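Local coordinates for Glyoxalase/bleomycin resistance protein/dioxygenase (Nostoc punctiforme PCC 73102, PDB 3KOL), which probably acts as a metal-dependent enzyme of the glyoxalase and dioxygenase type, of the vicinal oxygen chelate superfamily, and binds cobalt(II), at residues A[35-40]-A[73-78]; A[84-87]-A[93-96]; A[136-141]-A[146-151]. One frame throughout, in Å; residues are numbered along the deposited sequence.

Contact 1 of 3, residues A[35-40]-A[73-78]; sequences YFYGTI and TILDLF
The hydroxyl of Y37 is hydrogen-bonded to D140 OD2, and that bond helps fix the ring that L75 and L77 pack against. L75 lays its CD2 methyl over one face of the ring. The methyl lies 3.7 Å from the Y37 ring centroid and 22° off the normal, a CH-pi contact displaced toward the rim, with L75 CD2 closest to Y37 CD1 at 3.4 Å. The other face is taken by F36, the preceding residue in the helix, whose CD2 stands over the centre of the ring. Y37 is thus held between a leucine methyl and an aromatic edge.

L77, two residues on from L75 and on the same side of its strand, comes in obliquely with both methyls near Y37 CD2, its CD1 at 4.1 Å. The first torsion of Y37, with CG anti to the carbonyl carbon (chi1 -69°), sends the ring between helix and strand. Tyrosine suits this place because it offers apolar faces to the leucines and F36 while its single polar atom reaches D140. The helix finishes with a pi-type turn, I40 N to Y35 O at 2.9 Å. The Y37 side chain also touches L25. Through Y37, helix 30-40 packs on the sheet that holds strands 17-27 and 74-79 and also reaches I146 of the second sheet, in a fold of paired beta-alpha-beta-beta-beta modules of the vicinal oxygen chelate type.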
loop_
_atom_site.group_PDB
_atom_site.type_symbol
_atom_site.label_atom_id
_atom_site.label_comp_id
_atom_site.label_asym_id
_atom_site.label_seq_id
_atom_site.Cartn_x
_atom_site.Cartn_y
_atom_site.Cartn_z
ATOM N N TYR A 35 14.861 -8.374 -6.962
ATOM C CA TYR A 35 15.258 -9.662 -6.405
ATOM C C TYR A 35 14.396 -10.003 -5.187
ATOM O O TYR A 35 13.899 -11.121 -5.046
ATOM C CB TYR A 35 16.727 -9.633 -5.990
ATOM C CG TYR A 35 17.300 -11.013 -5.764
ATOM C CD1 TYR A 35 17.664 -11.821 -6.840
ATOM C CD2 TYR A 35 17.446 -11.526 -4.475
ATOM C CE1 TYR A 35 18.163 -13.109 -6.639
ATOM C CE2 TYR A 35 17.941 -12.813 -4.262
ATOM C CZ TYR A 35 18.297 -13.597 -5.348
ATOM O OH TYR A 35 18.789 -14.864 -5.141
ATOM N N PHE A 36 14.231 -9.022 -4.309
ATOM C CA PHE A 36 13.440 -9.184 -3.088
ATOM C C PHE A 36 11.980 -9.534 -3.391
ATOM O O PHE A 36 11.486 -10.578 -2.978
ATOM C CB PHE A 36 13.494 -7.881 -2.282
ATOM C CG PHE A 36 12.787 -7.945 -0.953
ATOM C CD1 PHE A 36 13.406 -8.521 0.154
ATOM C CD2 PHE A 36 11.521 -7.390 -0.799
ATOM C CE1 PHE A 36 12.774 -8.535 1.398
ATOM C CE2 PHE A 36 10.876 -7.400 0.439
ATOM C CZ PHE A 36 11.503 -7.971 1.539
ATOM N N TYR A 37 11.287 -8.653 -4.112
ATOM C CA TYR A 37 9.876 -8.869 -4.420
ATOM C C TYR A 37 9.574 -9.949 -5.452
ATOM O O TYR A 37 8.644 -10.728 -5.273
ATOM C CB TYR A 37 9.235 -7.547 -4.860
ATOM C CG TYR A 37 9.120 -6.547 -3.727
ATOM C CD1 TYR A 37 8.202 -6.741 -2.696
ATOM C CD2 TYR A 37 9.956 -5.435 -3.664
ATOM C CE1 TYR A 37 8.117 -5.851 -1.625
ATOM C CE2 TYR A 37 9.886 -4.536 -2.594
ATOM C CZ TYR A 37 8.962 -4.752 -1.580
ATOM O OH TYR A 37 8.894 -3.869 -0.522
ATOM N N GLY A 38 10.357 -9.997 -6.525
ATOM C CA GLY A 38 10.105 -10.987 -7.560
ATOM C C GLY A 38 10.720 -12.359 -7.340
ATOM O O GLY A 38 10.036 -13.382 -7.434
ATOM N N THR A 39 12.010 -12.397 -7.038
ATOM C CA THR A 39 12.687 -13.673 -6.856
ATOM C C THR A 39 12.423 -14.361 -5.524
ATOM O O THR A 39 12.014 -15.528 -5.487
ATOM C CB THR A 39 14.202 -13.507 -7.058
ATOM O OG1 THR A 39 14.442 -12.989 -8.375
ATOM C CG2 THR A 39 14.918 -14.850 -6.912
ATOM N N ILE A 40 12.653 -13.651 -4.427
ATOM C CA ILE A 40 12.440 -14.236 -3.107
ATOM C C ILE A 40 10.968 -14.360 -2.721
ATOM O O ILE A 40 10.515 -15.445 -2.369
ATOM C CB ILE A 40 13.178 -13.433 -2.025
ATOM C CG1 ILE A 40 14.687 -13.483 -2.289
ATOM C CG2 ILE A 40 12.853 -13.998 -0.643
ATOM C CD1 ILE A 40 15.508 -12.541 -1.426
ATOM N N THR A 73 -3.653 -7.076 -7.961
ATOM C CA THR A 73 -3.085 -5.878 -7.339
ATOM C C THR A 73 -1.645 -5.695 -7.799
ATOM O O THR A 73 -0.854 -6.645 -7.815
ATOM C CB THR A 73 -3.110 -5.966 -5.801
ATOM O OG1 THR A 73 -4.443 -6.237 -5.361
ATOM C CG2 THR A 73 -2.652 -4.648 -5.182
ATOM N N ILE A 74 -1.303 -4.464 -8.159
ATOM C CA ILE A 74 0.031 -4.160 -8.650
ATOM C C ILE A 74 0.938 -3.470 -7.647
ATOM O O ILE A 74 0.504 -2.608 -6.881
ATOM C CB ILE A 74 -0.038 -3.263 -9.907
ATOM C CG1 ILE A 74 -0.821 -3.979 -11.007
ATOM C CG2 ILE A 74 1.377 -2.928 -10.388
ATOM C CD1 ILE A 74 -1.182 -3.092 -12.195
ATOM N N LEU A 75 2.207 -3.862 -7.666
ATOM C CA LEU A 75 3.228 -3.251 -6.822
ATOM C C LEU A 75 4.171 -2.589 -7.819
ATOM O O LEU A 75 4.826 -3.275 -8.607
ATOM C CB LEU A 75 3.996 -4.309 -6.017
ATOM C CG LEU A 75 5.193 -3.784 -5.214
ATOM C CD1 LEU A 75 4.700 -2.840 -4.127
ATOM C CD2 LEU A 75 5.964 -4.952 -4.591
ATOM N N ASP A 76 4.212 -1.262 -7.815
ATOM C CA ASP A 76 5.091 -0.527 -8.721
ATOM C C ASP A 76 6.364 -0.158 -7.995
ATOM O O ASP A 76 6.320 0.332 -6.867
ATOM C CB ASP A 76 4.454 0.783 -9.216
ATOM C CG ASP A 76 3.293 0.565 -10.159
ATOM O OD1 ASP A 76 3.300 -0.432 -10.911
ATOM O OD2 ASP A 76 2.380 1.422 -10.166
ATOM N N LEU A 77 7.499 -0.392 -8.643
ATOM C CA LEU A 77 8.781 -0.033 -8.068
ATOM C C LEU A 77 9.362 1.048 -8.969
ATOM O O LEU A 77 9.502 0.847 -10.173
ATOM C CB LEU A 77 9.717 -1.240 -8.019
ATOM C CG LEU A 77 9.218 -2.460 -7.244
ATOM C CD1 LEU A 77 10.291 -3.531 -7.279
ATOM C CD2 LEU A 77 8.889 -2.080 -5.801
ATOM N N PHE A 78 9.665 2.199 -8.381
ATOM C CA PHE A 78 10.228 3.321 -9.112
ATOM C C PHE A 78 11.681 3.489 -8.708
ATOM O O PHE A 78 11.977 3.755 -7.548
ATOM C CB PHE A 78 9.442 4.598 -8.791
ATOM C CG PHE A 78 8.100 4.665 -9.463
ATOM C CD1 PHE A 78 7.986 5.157 -10.758
ATOM C CD2 PHE A 78 6.956 4.202 -8.818
ATOM C CE1 PHE A 78 6.756 5.186 -11.407
ATOM C CE2 PHE A 78 5.714 4.225 -9.461
ATOM C CZ PHE A 78 5.615 4.718 -10.756
#

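Contact 2 of 3, residues A[84-87]-A[93-96]; sequences SPPD and TFTR
The ring of F94 meets the P86–D87 corner, and the two residues approach it differently. D87 brings its CB to the edge of the ring, close to the ring plane, 3.8 Å from F94 CE2 and nearly as close to CZ. P86 comes in obliquely to the CE2 and CD2 side: its CB lies 3.5 Å from F94 CE2, and its CG is 4.0 Å from that same F94 CE2. All these meetings are between carbon atoms, and no hydrogen bond joins the two segments.

The torsions explain the fit. F94 carries CG anti to its carbonyl carbon (chi1 -61°), which extends the ring toward P86 and D87. In D87 the carboxylate carbon is anti to the backbone N, leaving the CB methylene to meet the ring while OD2 accepts from the backbone N of N89, the side-chain-to-backbone bond of an Asx turn. Each residue type suits its task: proline gives a rigid apolar surface and a restricted backbone, phenylalanine a broad hydrophobic group, and aspartate an acceptor short enough to hold the turn.

The second subunit adjoins both segments. N26 of the second subunit donates to F94 O, R96 NE bonds to D142 O of that subunit, and P86 and R96 each pack against the other in the partner chain. At R96 the backbone pairs antiparallel with a strand of the neighbour. The contact belongs to the irregular linker between the two beta-alpha-beta-beta-beta modules, lying here along the dimer interface.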
loop_
_atom_site.group_PDB
_atom_site.type_symbol
_atom_site.label_atom_id
_atom_site.label_comp_id
_atom_site.label_asym_id
_atom_site.label_seq_id
_atom_site.Cartn_x
_atom_site.Cartn_y
_atom_site.Cartn_z
ATOM N N SER A 84 16.954 9.368 -0.632
ATOM C CA SER A 84 17.353 8.804 0.649
ATOM C C SER A 84 16.117 8.316 1.398
ATOM O O SER A 84 15.005 8.753 1.120
ATOM C CB SER A 84 18.052 9.870 1.504
ATOM O OG SER A 84 19.175 10.425 0.838
ATOM N N PRO A 85 16.293 7.383 2.344
ATOM C CA PRO A 85 15.130 6.904 3.092
ATOM C C PRO A 85 14.806 7.983 4.127
ATOM O O PRO A 85 15.639 8.854 4.396
ATOM C CB PRO A 85 15.645 5.617 3.729
ATOM C CG PRO A 85 17.096 5.931 3.973
ATOM C CD PRO A 85 17.497 6.602 2.680
ATOM N N PRO A 86 13.594 7.959 4.706
ATOM C CA PRO A 86 13.273 8.987 5.702
ATOM C C PRO A 86 14.297 8.998 6.838
ATOM O O PRO A 86 14.550 10.034 7.451
ATOM C CB PRO A 86 11.863 8.601 6.159
ATOM C CG PRO A 86 11.787 7.134 5.876
ATOM C CD PRO A 86 12.479 7.013 4.544
ATOM N N ASP A 87 14.884 7.835 7.105
ATOM C CA ASP A 87 15.911 7.675 8.138
ATOM C C ASP A 87 16.638 6.368 7.827
ATOM O O ASP A 87 16.004 5.352 7.550
ATOM C CB ASP A 87 15.286 7.587 9.536
ATOM C CG ASP A 87 16.311 7.774 10.649
ATOM O OD1 ASP A 87 16.560 8.935 11.046
ATOM O OD2 ASP A 87 16.882 6.764 11.121
ATOM N N THR A 93 10.333 5.282 13.297
ATOM C CA THR A 93 8.991 5.435 12.732
ATOM C C THR A 93 8.530 6.875 12.490
ATOM O O THR A 93 8.968 7.809 13.165
ATOM C CB THR A 93 7.944 4.733 13.622
ATOM O OG1 THR A 93 7.988 5.289 14.943
ATOM C CG2 THR A 93 8.230 3.231 13.700
ATOM N N PHE A 94 7.628 7.032 11.523
ATOM C CA PHE A 94 7.077 8.334 11.143
ATOM C C PHE A 94 5.609 8.152 10.789
ATOM O O PHE A 94 5.108 7.031 10.757
ATOM C CB PHE A 94 7.776 8.872 9.891
ATOM C CG PHE A 94 9.254 9.088 10.046
ATOM C CD1 PHE A 94 9.745 10.208 10.710
ATOM C CD2 PHE A 94 10.159 8.179 9.509
ATOM C CE1 PHE A 94 11.123 10.423 10.832
ATOM C CE2 PHE A 94 11.536 8.384 9.626
ATOM C CZ PHE A 94 12.016 9.510 10.290
ATOM N N THR A 95 4.927 9.259 10.511
ATOM C CA THR A 95 3.539 9.180 10.084
ATOM C C THR A 95 3.627 8.735 8.623
ATOM O O THR A 95 4.732 8.601 8.084
ATOM C CB THR A 95 2.825 10.546 10.165
ATOM O OG1 THR A 95 3.586 11.530 9.459
ATOM C CG2 THR A 95 2.653 10.972 11.619
ATOM N N ARG A 96 2.471 8.518 7.996
ATOM C CA ARG A 96 2.365 8.058 6.607
ATOM C C ARG A 96 2.503 6.528 6.534
ATOM O O ARG A 96 2.141 5.842 7.488
ATOM C CB ARG A 96 3.386 8.772 5.704
ATOM C CG ARG A 96 3.144 10.290 5.614
ATOM C CD ARG A 96 4.212 11.008 4.786
ATOM N NE ARG A 96 4.098 12.461 4.908
ATOM C CZ ARG A 96 4.991 13.332 4.446
ATOM N NH1 ARG A 96 6.085 12.908 3.820
ATOM N NH2 ARG A 96 4.791 14.636 4.620
#

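Contact 3 of 3, residues A[136-141]-A[146-151]; sequences VYFYDP and IEIRCD. With CO (cobalt (II) ion), chain C.
V136 and I148 exchange two backbone hydrogen bonds, N to O and O to N, both 3.0 Å. F138 and I146 form the second such pair, with I146 N to F138 O the shortest bond at 2.7 Å. Between them Y137 and E147 make a non-hydrogen-bonded pair; outward, the backbone of Y137 bonds to H125 and that of E147 to L100 and F102.

Y137 and E147 lie side by side, E147 CG over a face of the tyrosine ring. Extended beyond CG, E147 puts OE1 2.1 Å from cobalt, while OE2 accepts from metal-bound water 2 at 2.8 Å. Y137 OH is hydrogen-bonded to water 1 at 2.7 Å; that water also binds cobalt, so the tyrosine acts from the second shell. H99, H22 of the second subunit and water 3 complete six ligands.

On the other face I146 CB lies over the F138 ring and I148 CD1 meets its edge, 3.6 Å from F138 CZ. R149 NH1 and NH2 both reach D151 OD1, NH1 at 2.9 Å in a salt bridge; NH1 also pairs with D103. D140 OD2 is taken by Y37 OH, OD1 by D142 N and F144 N. A carboxylate ligand on a hairpin strand is characteristic of vicinal oxygen chelate metal sites.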
loop_
_atom_site.group_PDB
_atom_site.type_symbol
_atom_site.label_atom_id
_atom_site.label_comp_id
_atom_site.label_asym_id
_atom_site.label_seq_id
_atom_site.Cartn_x
_atom_site.Cartn_y
_atom_site.Cartn_z
ATOM N N VAL A 136 4.512 -12.494 10.246
ATOM C CA VAL A 136 5.945 -12.271 10.357
ATOM C C VAL A 136 6.239 -10.964 9.625
ATOM O O VAL A 136 5.685 -10.709 8.551
ATOM C CB VAL A 136 6.746 -13.440 9.740
ATOM C CG1 VAL A 136 6.466 -13.547 8.251
ATOM C CG2 VAL A 136 8.237 -13.246 9.998
ATOM N N TYR A 137 7.087 -10.132 10.222
ATOM C CA TYR A 137 7.437 -8.830 9.659
ATOM C C TYR A 137 8.925 -8.725 9.366
ATOM O O TYR A 137 9.757 -9.209 10.134
ATOM C CB TYR A 137 7.060 -7.715 10.637
ATOM C CG TYR A 137 5.621 -7.737 11.081
ATOM C CD1 TYR A 137 4.695 -6.831 10.563
ATOM C CD2 TYR A 137 5.181 -8.667 12.024
ATOM C CE1 TYR A 137 3.367 -6.851 10.978
ATOM C CE2 TYR A 137 3.857 -8.695 12.442
ATOM C CZ TYR A 137 2.957 -7.785 11.920
ATOM O OH TYR A 137 1.652 -7.800 12.353
ATOM N N PHE A 138 9.250 -8.069 8.261
ATOM C CA PHE A 138 10.635 -7.889 7.851
ATOM C C PHE A 138 10.723 -6.681 6.927
ATOM O O PHE A 138 9.738 -6.300 6.296
ATOM C CB PHE A 138 11.135 -9.156 7.147
ATOM C CG PHE A 138 10.203 -9.661 6.078
ATOM C CD1 PHE A 138 10.417 -9.344 4.741
ATOM C CD2 PHE A 138 9.100 -10.439 6.416
ATOM C CE1 PHE A 138 9.545 -9.794 3.753
ATOM C CE2 PHE A 138 8.217 -10.894 5.436
ATOM C CZ PHE A 138 8.443 -10.570 4.100
ATOM N N TYR A 139 11.902 -6.076 6.857
ATOM C CA TYR A 139 12.121 -4.899 6.019
ATOM C C TYR A 139 12.623 -5.261 4.627
ATOM O O TYR A 139 13.340 -6.253 4.457
ATOM C CB TYR A 139 13.144 -3.978 6.685
ATOM C CG TYR A 139 12.705 -3.451 8.027
ATOM C CD1 TYR A 139 11.638 -2.560 8.126
ATOM C CD2 TYR A 139 13.345 -3.848 9.204
ATOM C CE1 TYR A 139 11.217 -2.077 9.357
ATOM C CE2 TYR A 139 12.930 -3.368 10.445
ATOM C CZ TYR A 139 11.864 -2.482 10.509
ATOM O OH TYR A 139 11.429 -1.997 11.719
ATOM N N ASP A 140 12.242 -4.456 3.634
ATOM C CA ASP A 140 12.693 -4.675 2.263
ATOM C C ASP A 140 14.034 -3.948 2.142
ATOM O O ASP A 140 14.470 -3.311 3.104
ATOM C CB ASP A 140 11.645 -4.171 1.244
ATOM C CG ASP A 140 11.657 -2.655 1.035
ATOM O OD1 ASP A 140 12.371 -1.912 1.745
ATOM O OD2 ASP A 140 10.922 -2.202 0.133
ATOM N N PRO A 141 14.713 -4.042 0.983
ATOM C CA PRO A 141 16.014 -3.385 0.790
ATOM C C PRO A 141 16.133 -1.910 1.174
ATOM O O PRO A 141 17.225 -1.446 1.513
ATOM C CB PRO A 141 16.295 -3.611 -0.696
ATOM C CG PRO A 141 15.662 -4.942 -0.944
ATOM C CD PRO A 141 14.336 -4.798 -0.224
ATOM N N ILE A 146 7.489 -5.066 5.503
ATOM C CA ILE A 146 6.572 -5.982 4.834
ATOM C C ILE A 146 6.063 -7.006 5.839
ATOM O O ILE A 146 6.799 -7.447 6.718
ATOM C CB ILE A 146 7.271 -6.749 3.686
ATOM C CG1 ILE A 146 7.798 -5.762 2.644
ATOM C CG2 ILE A 146 6.293 -7.745 3.042
ATOM C CD1 ILE A 146 6.709 -4.921 2.001
ATOM N N GLU A 147 4.794 -7.367 5.726
ATOM C CA GLU A 147 4.221 -8.364 6.612
ATOM C C GLU A 147 3.661 -9.488 5.766
ATOM O O GLU A 147 3.083 -9.247 4.713
ATOM C CB GLU A 147 3.085 -7.764 7.452
ATOM C CG GLU A 147 2.236 -8.800 8.205
ATOM C CD GLU A 147 1.038 -8.176 8.903
ATOM O OE1 GLU A 147 0.978 -6.932 8.960
ATOM O OE2 GLU A 147 0.171 -8.927 9.410
ATOM N N ILE A 148 3.884 -10.722 6.193
ATOM C CA ILE A 148 3.297 -11.863 5.506
ATOM C C ILE A 148 2.413 -12.456 6.591
ATOM O O ILE A 148 2.875 -12.695 7.701
ATOM C CB ILE A 148 4.351 -12.897 5.044
ATOM C CG1 ILE A 148 5.132 -12.334 3.850
ATOM C CG2 ILE A 148 3.653 -14.207 4.653
ATOM C CD1 ILE A 148 6.192 -13.291 3.276
ATOM N N ARG A 149 1.137 -12.656 6.286
ATOM C CA ARG A 149 0.216 -13.197 7.273
ATOM C C ARG A 149 -0.759 -14.186 6.667
ATOM O O ARG A 149 -0.935 -14.232 5.450
ATOM C CB ARG A 149 -0.539 -12.050 7.956
ATOM C CG ARG A 149 -1.267 -11.106 6.995
ATOM C CD ARG A 149 -2.579 -11.711 6.517
ATOM N NE ARG A 149 -3.549 -11.802 7.607
ATOM C CZ ARG A 149 -4.645 -12.553 7.576
ATOM N NH1 ARG A 149 -4.921 -13.291 6.508
ATOM N NH2 ARG A 149 -5.467 -12.572 8.616
ATOM N N CYS A 150 -1.378 -14.995 7.520
ATOM C CA CYS A 150 -2.345 -15.984 7.058
ATOM C C CYS A 150 -3.482 -16.110 8.063
ATOM O O CYS A 150 -3.338 -15.735 9.224
ATOM C CB CYS A 150 -1.676 -17.352 6.884
ATOM S SG CYS A 150 -1.110 -18.083 8.441
ATOM N N ASP A 151 -4.611 -16.630 7.600
ATOM C CA ASP A 151 -5.774 -16.833 8.454
ATOM C C ASP A 151 -5.539 -18.071 9.318
ATOM O O ASP A 151 -4.484 -18.705 9.236
ATOM C CB ASP A 151 -7.020 -17.062 7.596
ATOM C CG ASP A 151 -7.340 -15.885 6.711
ATOM O OD1 ASP A 151 -7.363 -14.746 7.223
ATOM O OD2 ASP A 151 -7.576 -16.107 5.506
HETATM CO CO CO C . -0.422 -5.516 9.707
HETATM O O HOH W 1 0.419 -5.495 11.560
HETATM O O HOH W 2 -1.483 -7.165 10.749
HETATM O O HOH W 3 -1.793 -4.226 10.864
#

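Overall arrangement
The three contacts follow one another along the chain. Contact 1 joins helix 30-40 to the four-stranded mixed sheet with strand 74-79; contact 3 lies in the other such sheet, as the hairpin 134-139/145-150; contact 2 lies in the linker between strands 74-79 and 96-104. Contacts 1 and 3, with centres about 14 Å apart, touch directly: helix 30-40 packs F36 against F138 and D140 and, with the probable Y37–D140 bond, ties the two sheets together. Contact 2 stands off at the surface, its nearest atoms about 10 Å from contact 1 and 6 Å from contact 3. All three adjoin the second subunit, and the cobalt site draws ligands from both chains, consistent with dimerisation completing the metal centre.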